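Side-chain contacts in nitrogenase molybdenum-iron protein beta chain (Clostridium pasteurianum, PDB 4WES), which forms, with the alpha chain, the molybdenum-iron component of nitrogenase, which carries the [8Fe-7S] cluster and reduces dinitrogen to ammonium: residues M194-I199 against M278-A283; I187-E192 against E293-Q298. All blocks are in the same frame, centred on the assembly; numbering follows the deposited sequence.

Contact 1: residues M194-I199 against M278-A283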
loop_
_atom_site.group_PDB
_atom_site.type_symbol
_atom_site.label_atom_id
_atom_site.label_comp_id
_atom_site.label_asym_id
_atom_site.label_seq_id
_atom_site.Cartn_x
_atom_site.Cartn_y
_atom_site.Cartn_z
ATOM N N MET B 194 10.053 26.893 10.002
ATOM C CA MET B 194 11.283 27.684 10.002
ATOM C C MET B 194 11.027 29.142 10.437
ATOM O O MET B 194 11.983 29.888 10.645
ATOM C CB MET B 194 11.957 27.699 8.622
ATOM C CG MET B 194 12.615 26.378 8.173
ATOM S SD MET B 194 14.082 25.898 9.080
ATOM C CE MET B 194 15.283 27.123 8.536
ATOM N N ASP B 195 9.759 29.545 10.521
ATOM C CA ASP B 195 9.358 30.906 10.830
ATOM C C ASP B 195 9.840 31.910 9.770
ATOM O O ASP B 195 10.299 33.014 10.102
ATOM C CB ASP B 195 9.820 31.316 12.242
ATOM C CG ASP B 195 9.097 32.542 12.756
ATOM O OD1 ASP B 195 7.948 32.819 12.315
ATOM O OD2 ASP B 195 9.672 33.226 13.622
ATOM N N ILE B 196 9.688 31.540 8.500
ATOM C CA ILE B 196 10.096 32.346 7.376
ATOM C C ILE B 196 8.870 32.795 6.567
ATOM O O ILE B 196 8.219 31.974 5.936
ATOM C CB ILE B 196 11.072 31.578 6.464
ATOM C CG1 ILE B 196 12.349 31.303 7.237
ATOM C CG2 ILE B 196 11.364 32.329 5.171
ATOM C CD1 ILE B 196 13.289 30.316 6.560
ATOM N N PRO B 197 8.585 34.101 6.536
ATOM C CA PRO B 197 7.498 34.603 5.682
ATOM C C PRO B 197 7.763 34.347 4.212
ATOM O O PRO B 197 8.918 34.468 3.769
ATOM C CB PRO B 197 7.461 36.114 5.997
ATOM C CG PRO B 197 8.028 36.198 7.396
ATOM C CD PRO B 197 9.097 35.142 7.443
ATOM N N TYR B 198 6.703 34.045 3.458
ATOM C CA TYR B 198 6.869 33.611 2.081
ATOM C C TYR B 198 5.620 33.931 1.265
ATOM O O TYR B 198 4.542 34.189 1.818
ATOM C CB TYR B 198 7.160 32.075 2.013
ATOM C CG TYR B 198 5.974 31.265 2.490
ATOM C CD1 TYR B 198 5.729 31.055 3.827
ATOM C CD2 TYR B 198 5.025 30.825 1.583
ATOM C CE1 TYR B 198 4.595 30.371 4.245
ATOM C CE2 TYR B 198 3.906 30.163 1.986
ATOM C CZ TYR B 198 3.674 29.945 3.323
ATOM O OH TYR B 198 2.526 29.308 3.730
ATOM N N ILE B 199 5.802 33.878 -0.055
ATOM C CA ILE B 199 4.699 33.878 -1.004
ATOM C C ILE B 199 4.942 32.657 -1.892
ATOM O O ILE B 199 5.970 32.604 -2.567
ATOM C CB ILE B 199 4.635 35.122 -1.916
ATOM C CG1 ILE B 199 4.468 36.400 -1.074
ATOM C CG2 ILE B 199 3.484 34.975 -2.895
ATOM C CD1 ILE B 199 4.726 37.661 -1.869
ATOM N N MET B 278 18.708 24.110 4.066
ATOM C CA MET B 278 19.927 24.953 4.179
ATOM C C MET B 278 19.779 26.256 3.426
ATOM O O MET B 278 20.218 27.305 3.915
ATOM C CB MET B 278 21.167 24.200 3.718
ATOM C CG MET B 278 21.571 23.033 4.612
ATOM S SD MET B 278 21.977 23.479 6.283
ATOM C CE MET B 278 20.349 23.773 6.979
ATOM N N ALA B 279 19.152 26.244 2.239
ATOM C CA ALA B 279 18.926 27.485 1.507
ATOM C C ALA B 279 18.075 28.417 2.333
ATOM O O ALA B 279 18.339 29.641 2.383
ATOM C CB ALA B 279 18.265 27.209 0.170
ATOM N N LEU B 280 17.028 27.907 2.960
ATOM C CA LEU B 280 16.159 28.731 3.824
ATOM C C LEU B 280 16.943 29.324 4.986
ATOM O O LEU B 280 16.822 30.518 5.290
ATOM C CB LEU B 280 15.015 27.884 4.383
ATOM C CG LEU B 280 13.690 27.717 3.619
ATOM C CD1 LEU B 280 13.878 27.571 2.114
ATOM C CD2 LEU B 280 12.941 26.510 4.176
ATOM N N SER B 281 17.701 28.497 5.687
ATOM C CA SER B 281 18.471 28.959 6.849
ATOM C C SER B 281 19.512 29.986 6.449
ATOM O O SER B 281 19.645 31.017 7.104
ATOM C CB SER B 281 19.109 27.760 7.545
ATOM O OG SER B 281 19.816 28.159 8.702
ATOM N N GLU B 282 20.214 29.727 5.348
ATOM C CA GLU B 282 21.251 30.638 4.885
ATOM C C GLU B 282 20.685 31.972 4.436
ATOM O O GLU B 282 21.306 33.034 4.637
ATOM C CB GLU B 282 22.074 30.019 3.767
ATOM C CG GLU B 282 22.924 28.823 4.225
ATOM C CD GLU B 282 23.445 27.969 3.066
ATOM O OE1 GLU B 282 24.010 26.900 3.377
ATOM O OE2 GLU B 282 23.291 28.349 1.874
ATOM N N ALA B 283 19.516 31.944 3.804
ATOM C CA ALA B 283 18.916 33.179 3.300
ATOM C C ALA B 283 18.403 34.098 4.404
ATOM O O ALA B 283 18.269 35.307 4.197
ATOM C CB ALA B 283 17.769 32.862 2.359
#
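M194 and I196 meet L280 and S281 through aliphatic groups, and no flat side chain takes part in the meeting itself. The ring of Y198 stands apart from the helix; I196 O lies at its edge, in its plane, 3.4 Å from CD1 of Y198. The ring that touches the apolar residues is that of F191, which contacts both I196 and L280 and also meets the Y198 ring with the planes at about 40°.

I196 pushes the end of its longer branch against the root of the leucine: CD1 of I196 lies 3.7 Å from CB of L280 and 3.8 Å from the carbonyl O of the same residue. Its CG1 sits anti to the carbonyl carbon (chi1 -65°), and the chain then runs on extended to the helix. An isoleucine suits a buried place between helix 270-284 and I172 of strand 172-175, both of which its side chain touches. M194 comes past the far end of the leucine, its CG 4.0 Å from CD2 of L280. Flexible and unbranched, the methionine then bends at chi2 and chi3, both near -70°, which carries CE to the backbone N and CB of S281, each at 4.0 Å. M194 and L280 were each modelled in two conformers, and these distances hold for one of them. The hydroxyl of S281 turns to another task, a hydrogen bond with K286 O.

D195, the first residue to leave helical geometry after helix 181-193, has positive phi and closes a Schellman motif, swinging the chain round so that residues on both sides of it face helix 270-284. This is the helix-to-strand turn of a beta-alpha-beta crossover, from strand 172-175 to edge strand 198-200, in a Rossmann-like parallel sheet.

Contact 2: residues I187-E192 against E293-Q298; sequences IKRLFE and EEERGQ
R189 and E295 join their charged ends in a salt bridge. The backbones stay well apart, 11.0 Å between the CA atoms of L190 and E295, and R189 and E295 bridge the distance with their long side chains. The guanidinium comes end-on, giving one terminal nitrogen to each carboxylate oxygen. The tighter bond runs from NH2 of R189 to OE1 of E295, 2.9 Å long with an N-H...O angle of 144°; OE1 lies near the guanidinium plane. The two flat groups are nevertheless turned 52° apart, so both oxygens, though approached on their syn sides, are met from out of the carboxylate plane. The long arginine bends at chi3 (66°), while the glutamate stays extended beyond CG. Near this end, CD2 of the buried L190, in the conformer described, comes to 4.0 Å from OE1 of E295, a van der Waals contact of a methyl with a carboxylate oxygen.

The other half is looser. NH1 of R189 reaches OE2 of E295 at 3.2 Å, more bent, with the oxygen tilted from the guanidinium plane, and a water bridges the same two atoms, accepting from NH1 at 3.1 Å. R189 NH2 also forms a salt bridge with E186, so the arginine is shared between two carboxylates, an arrangement likely to favour its positive charge.

The pair thus links helices 181-193 and 290-305. F276 of helix 270-284 touches L190, and E295 touches Y427 of helix 426-448; the preceding residue, E294, forms a salt bridge with R185 of the second beta subunit.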
loop_
_atom_site.group_PDB
_atom_site.type_symbol
_atom_site.label_atom_id
_atom_site.label_comp_id
_atom_site.label_asym_id
_atom_site.label_seq_id
_atom_site.Cartn_x
_atom_site.Cartn_y
_atom_site.Cartn_z
ATOM N N ILE B 187 5.681 22.000 1.640
ATOM C CA ILE B 187 6.675 23.077 1.524
ATOM C C ILE B 187 6.260 24.279 2.370
ATOM O O ILE B 187 7.098 24.851 3.083
ATOM C CB ILE B 187 6.903 23.428 0.042
ATOM C CG1 ILE B 187 7.595 22.253 -0.663
ATOM C CG2 ILE B 187 7.671 24.711 -0.120
ATOM C CD1 ILE B 187 7.383 22.243 -2.161
ATOM N N LYS B 188 4.974 24.633 2.325
ATOM C CA LYS B 188 4.476 25.737 3.162
ATOM C C LYS B 188 4.683 25.403 4.649
ATOM O O LYS B 188 5.102 26.269 5.440
ATOM C CB LYS B 188 3.018 26.064 2.860
ATOM C CG LYS B 188 2.817 26.669 1.475
ATOM C CD LYS B 188 1.442 27.234 1.254
ATOM C CE LYS B 188 0.394 26.162 1.268
ATOM N NZ LYS B 188 -0.959 26.755 1.078
ATOM N N ARG B 189 4.386 24.170 5.021
ATOM C CA ARG B 189 4.520 23.749 6.406
ATOM C C ARG B 189 5.961 23.920 6.884
ATOM O O ARG B 189 6.225 24.348 8.025
ATOM C CB ARG B 189 4.056 22.297 6.565
ATOM C CG ARG B 189 3.919 21.867 8.022
ATOM C CD ARG B 189 3.717 20.360 8.159
ATOM N NE ARG B 189 4.884 19.599 7.737
ATOM C CZ ARG B 189 5.977 19.445 8.474
ATOM N NH1 ARG B 189 6.056 19.960 9.707
ATOM N NH2 ARG B 189 7.004 18.798 7.987
ATOM N N LEU B 190 6.926 23.593 6.019
ATOM C CA LEU B 190 8.335 23.729 6.354
ATOM C C LEU B 190 8.752 25.197 6.500
ATOM O O LEU B 190 9.473 25.544 7.446
ATOM C CB LEU B 190 9.192 22.994 5.328
ATOM C CG LEU B 190 9.025 21.472 5.372
ATOM C CD1 LEU B 190 9.723 20.814 4.185
ATOM C CD2 LEU B 190 9.596 20.899 6.645
ATOM N N PHE B 191 8.318 26.054 5.582
ATOM C CA PHE B 191 8.555 27.501 5.736
ATOM C C PHE B 191 8.005 27.996 7.078
ATOM O O PHE B 191 8.657 28.765 7.806
ATOM C CB PHE B 191 7.866 28.314 4.637
ATOM C CG PHE B 191 8.699 28.557 3.391
ATOM C CD1 PHE B 191 9.455 29.718 3.297
ATOM C CD2 PHE B 191 8.724 27.666 2.343
ATOM C CE1 PHE B 191 10.235 29.949 2.193
ATOM C CE2 PHE B 191 9.474 27.913 1.241
ATOM C CZ PHE B 191 10.219 29.058 1.150
ATOM N N GLU B 192 6.793 27.545 7.413
ATOM C CA GLU B 192 6.145 28.003 8.645
ATOM C C GLU B 192 6.897 27.478 9.864
ATOM O O GLU B 192 7.088 28.212 10.849
ATOM C CB GLU B 192 4.688 27.577 8.634
ATOM C CG GLU B 192 3.930 28.392 7.585
ATOM C CD GLU B 192 2.572 27.868 7.207
ATOM O OE1 GLU B 192 2.092 26.912 7.847
ATOM O OE2 GLU B 192 2.005 28.447 6.236
ATOM N N GLU B 293 14.408 18.749 12.485
ATOM C CA GLU B 293 15.506 17.834 12.749
ATOM C C GLU B 293 15.013 16.452 13.154
ATOM O O GLU B 293 15.597 15.442 12.731
ATOM C CB GLU B 293 16.480 18.443 13.770
ATOM C CG GLU B 293 17.699 17.552 13.942
ATOM C CD GLU B 293 18.887 18.199 14.554
ATOM O OE1 GLU B 293 19.773 17.425 14.979
ATOM O OE2 GLU B 293 18.952 19.453 14.594
ATOM N N GLU B 294 13.956 16.387 13.971
ATOM C CA GLU B 294 13.400 15.070 14.345
ATOM C C GLU B 294 12.920 14.329 13.096
ATOM O O GLU B 294 13.161 13.126 12.959
ATOM C CB GLU B 294 12.252 15.216 15.356
ATOM C CG GLU B 294 11.761 13.883 15.843
ATOM C CD GLU B 294 10.465 13.910 16.616
ATOM O OE1 GLU B 294 9.521 14.609 16.205
ATOM O OE2 GLU B 294 10.378 13.171 17.634
ATOM N N GLU B 295 12.185 15.016 12.216
ATOM C CA GLU B 295 11.675 14.381 10.991
ATOM C C GLU B 295 12.813 13.804 10.134
ATOM O O GLU B 295 12.730 12.672 9.641
ATOM C CB GLU B 295 10.915 15.382 10.134
ATOM C CG GLU B 295 9.729 16.060 10.727
ATOM C CD GLU B 295 9.209 17.323 9.995
ATOM O OE1 GLU B 295 9.510 17.540 8.811
ATOM O OE2 GLU B 295 8.423 18.115 10.665
ATOM N N ARG B 296 13.874 14.585 9.971
ATOM C CA ARG B 296 15.026 14.098 9.221
ATOM C C ARG B 296 15.585 12.852 9.874
ATOM O O ARG B 296 15.923 11.861 9.219
ATOM C CB ARG B 296 16.089 15.173 9.085
ATOM C CG ARG B 296 17.260 14.717 8.229
ATOM C CD ARG B 296 18.331 15.789 8.188
ATOM N NE ARG B 296 19.421 15.474 7.242
ATOM C CZ ARG B 296 20.400 14.580 7.421
ATOM N NH1 ARG B 296 20.538 13.930 8.581
ATOM N NH2 ARG B 296 21.264 14.345 6.451
ATOM N N GLY B 297 15.742 12.890 11.195
ATOM C CA GLY B 297 16.281 11.750 11.888
ATOM C C GLY B 297 15.402 10.521 11.871
ATOM O O GLY B 297 15.906 9.402 11.933
ATOM N N GLN B 298 14.082 10.712 11.804
ATOM C CA GLN B 298 13.177 9.588 11.603
ATOM C C GLN B 298 13.359 9.006 10.192
ATOM O O GLN B 298 13.305 7.782 10.017
ATOM C CB GLN B 298 11.722 10.013 11.801
ATOM C CG GLN B 298 11.381 10.324 13.261
ATOM C CD GLN B 298 10.030 10.986 13.377
ATOM O OE1 GLN B 298 9.685 11.882 12.586
ATOM N NE2 GLN B 298 9.259 10.559 14.336
HETATM O O HOH W 1 8.378 20.432 11.669
#

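Contacts 1 and 2 have centres 12 Å apart: contact 2 uses the side of helix 181-193, and contact 1 begins in the turn just after it. F191 O accepts a probable hydrogen bond from I196 N at 3.0 Å, and E192 OE2 probably bonds Y198 OH at 2.7 Å, tying the two regions together. Because 194-199 follows 187-192 and 278-283 precedes 293-298, contact 1 is nested inside the loop closed by contact 2. Both lie away from the [8Fe-7S] cluster. Helix 290-305 also carries the iron ligands D301 and D305, and the E295 side chain is about 14 Å from a bound iron(II) ion.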